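Local structure of 455aa long hypothetical phospho-sugar mutase (Sulfolobus tokodaii, 2F7L) at residues K279-A284 with N320-F325. The protein catalyses the magnesium-dependent interconversion of the 6-phosphates and 1-phosphates of glucosamine and galactosamine, for UDP-N-acetylhexosamine synthesis. Sequence-based numbering, arbitrary orientation.
Sequences KKIVTA and NALAGF
Two neighbouring parallel strands of the third alpha/beta/alpha domain meet here, with Val282 beside Gly324 at a CA–CA separation of 4.6 Å. Leu322 N donates to Lys280 O (2.7 Å). Val282 uses both its polar backbone atoms: its N binds Ala323 O at 3.1 Å, and its O accepts from Phe325 N, a longer bond of 3.3 Å. Beyond this, the Thr283 hydroxyl extends the pairing, OG1 donating to Phe325 O at 2.7 Å from well above the carbonyl plane. With chi1 -154°, OG1 lies roughly anti to the Thr283 backbone N and also sits over the centre of one face of the Phe325 ring, 3.6 Å above it; Ser287 OG gives this buried hydroxyl a second hydrogen-bond partner. Ile281 fills the same side of the sheet, its CD1 reaching Phe325 CE1 (4.0 Å) and its CG2 lying against Leu322 CB. Ile281, Leu322 and Phe325 all touch helix 259-272, and apolar residues suit this buried side. On the other side, Val282 CG2 meets the small Ala321 CB at 4.1 Å, against helix 309-318; Gly324 puts no side chain there, and its CA packs on Val282 O in a CA-H...O contact. The strands run in the order 301-305, 280-284, 323-326, then the antiparallel 329-332, the mixed, helix-covered sheet found in the phosphohexose mutase alpha/beta/alpha domains.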
loop_
_atom_site.group_PDB
_atom_site.type_symbol
_atom_site.label_atom_id
_atom_site.label_comp_id
_atom_site.label_asym_id
_atom_site.label_seq_id
_atom_site.Cartn_x
_atom_site.Cartn_y
_atom_site.Cartn_z
ATOM N N LYS A 279 -5.078 16.874 -14.493
ATOM C CA LYS A 279 -3.665 16.733 -14.140
ATOM C C LYS A 279 -3.633 17.107 -12.658
ATOM O O LYS A 279 -3.837 18.269 -12.278
ATOM C CB LYS A 279 -2.778 17.700 -14.941
ATOM C CG LYS A 279 -3.073 17.807 -16.445
ATOM C CD LYS A 279 -2.799 16.516 -17.196
ATOM C CE LYS A 279 -3.076 16.679 -18.684
ATOM N NZ LYS A 279 -3.059 15.352 -19.357
ATOM N N LYS A 280 -3.400 16.099 -11.827
ATOM C CA LYS A 280 -3.391 16.288 -10.397
ATOM C C LYS A 280 -3.346 14.920 -9.735
ATOM O O LYS A 280 -4.126 14.030 -10.086
ATOM C CB LYS A 280 -4.665 16.992 -9.987
ATOM C CG LYS A 280 -4.833 17.153 -8.501
ATOM C CD LYS A 280 -6.296 17.361 -8.152
ATOM C CE LYS A 280 -7.072 17.920 -9.338
ATOM N NZ LYS A 280 -6.348 19.071 -9.975
ATOM N N ILE A 281 -2.444 14.772 -8.769
ATOM C CA ILE A 281 -2.284 13.528 -8.052
ATOM C C ILE A 281 -2.251 13.794 -6.551
ATOM O O ILE A 281 -2.041 14.926 -6.128
ATOM C CB ILE A 281 -0.995 12.811 -8.516
ATOM C CG1 ILE A 281 0.247 13.624 -8.131
ATOM C CG2 ILE A 281 -1.040 12.614 -10.042
ATOM C CD1 ILE A 281 0.683 13.467 -6.707
ATOM N N VAL A 282 -2.479 12.749 -5.756
ATOM C CA VAL A 282 -2.483 12.834 -4.294
ATOM C C VAL A 282 -1.292 12.048 -3.770
ATOM O O VAL A 282 -0.899 11.050 -4.357
ATOM C CB VAL A 282 -3.760 12.186 -3.708
ATOM C CG1 VAL A 282 -3.753 12.247 -2.188
ATOM C CG2 VAL A 282 -4.984 12.876 -4.255
ATOM N N THR A 283 -0.692 12.504 -2.682
ATOM C CA THR A 283 0.412 11.759 -2.071
ATOM C C THR A 283 0.607 12.199 -0.625
ATOM O O THR A 283 0.195 13.295 -0.233
ATOM C CB THR A 283 1.739 11.904 -2.845
ATOM O OG1 THR A 283 2.547 10.750 -2.583
ATOM C CG2 THR A 283 2.501 13.140 -2.403
ATOM N N ALA A 284 1.211 11.338 0.177
ATOM C CA ALA A 284 1.418 11.668 1.576
ATOM C C ALA A 284 2.687 12.488 1.808
ATOM O O ALA A 284 3.691 12.385 1.082
ATOM C CB ALA A 284 1.441 10.403 2.416
ATOM N N ASN A 320 -11.575 13.043 -7.739
ATOM C CA ASN A 320 -11.415 12.603 -9.111
ATOM C C ASN A 320 -10.019 12.910 -9.618
ATOM O O ASN A 320 -9.851 13.493 -10.682
ATOM C CB ASN A 320 -12.448 13.319 -9.965
ATOM C CG ASN A 320 -12.499 12.797 -11.370
ATOM O OD1 ASN A 320 -12.872 11.640 -11.603
ATOM N ND2 ASN A 320 -12.125 13.648 -12.333
ATOM N N ALA A 321 -9.020 12.508 -8.843
ATOM C CA ALA A 321 -7.627 12.760 -9.191
ATOM C C ALA A 321 -7.101 11.869 -10.315
ATOM O O ALA A 321 -7.745 10.902 -10.722
ATOM C CB ALA A 321 -6.760 12.602 -7.954
ATOM N N LEU A 322 -5.918 12.198 -10.816
ATOM C CA LEU A 322 -5.322 11.417 -11.886
ATOM C C LEU A 322 -4.844 10.097 -11.322
ATOM O O LEU A 322 -5.105 9.054 -11.895
ATOM C CB LEU A 322 -4.138 12.164 -12.509
ATOM C CG LEU A 322 -3.454 11.474 -13.693
ATOM C CD1 LEU A 322 -4.408 11.467 -14.890
ATOM C CD2 LEU A 322 -2.151 12.193 -14.044
ATOM N N ALA A 323 -4.126 10.155 -10.203
ATOM C CA ALA A 323 -3.590 8.967 -9.537
ATOM C C ALA A 323 -3.188 9.318 -8.112
ATOM O O ALA A 323 -3.336 10.464 -7.682
ATOM C CB ALA A 323 -2.373 8.428 -10.294
ATOM N N GLY A 324 -2.692 8.329 -7.375
ATOM C CA GLY A 324 -2.249 8.575 -6.021
ATOM C C GLY A 324 -1.134 7.599 -5.746
ATOM O O GLY A 324 -0.982 6.638 -6.483
ATOM N N PHE A 325 -0.324 7.852 -4.729
ATOM C CA PHE A 325 0.734 6.919 -4.372
ATOM C C PHE A 325 1.381 7.266 -3.034
ATOM O O PHE A 325 1.189 8.366 -2.499
ATOM C CB PHE A 325 1.798 6.826 -5.474
ATOM C CG PHE A 325 2.647 8.059 -5.629
ATOM C CD1 PHE A 325 2.236 9.114 -6.442
ATOM C CD2 PHE A 325 3.873 8.164 -4.970
ATOM C CE1 PHE A 325 3.036 10.258 -6.602
ATOM C CE2 PHE A 325 4.671 9.291 -5.118
ATOM C CZ PHE A 325 4.252 10.342 -5.937
#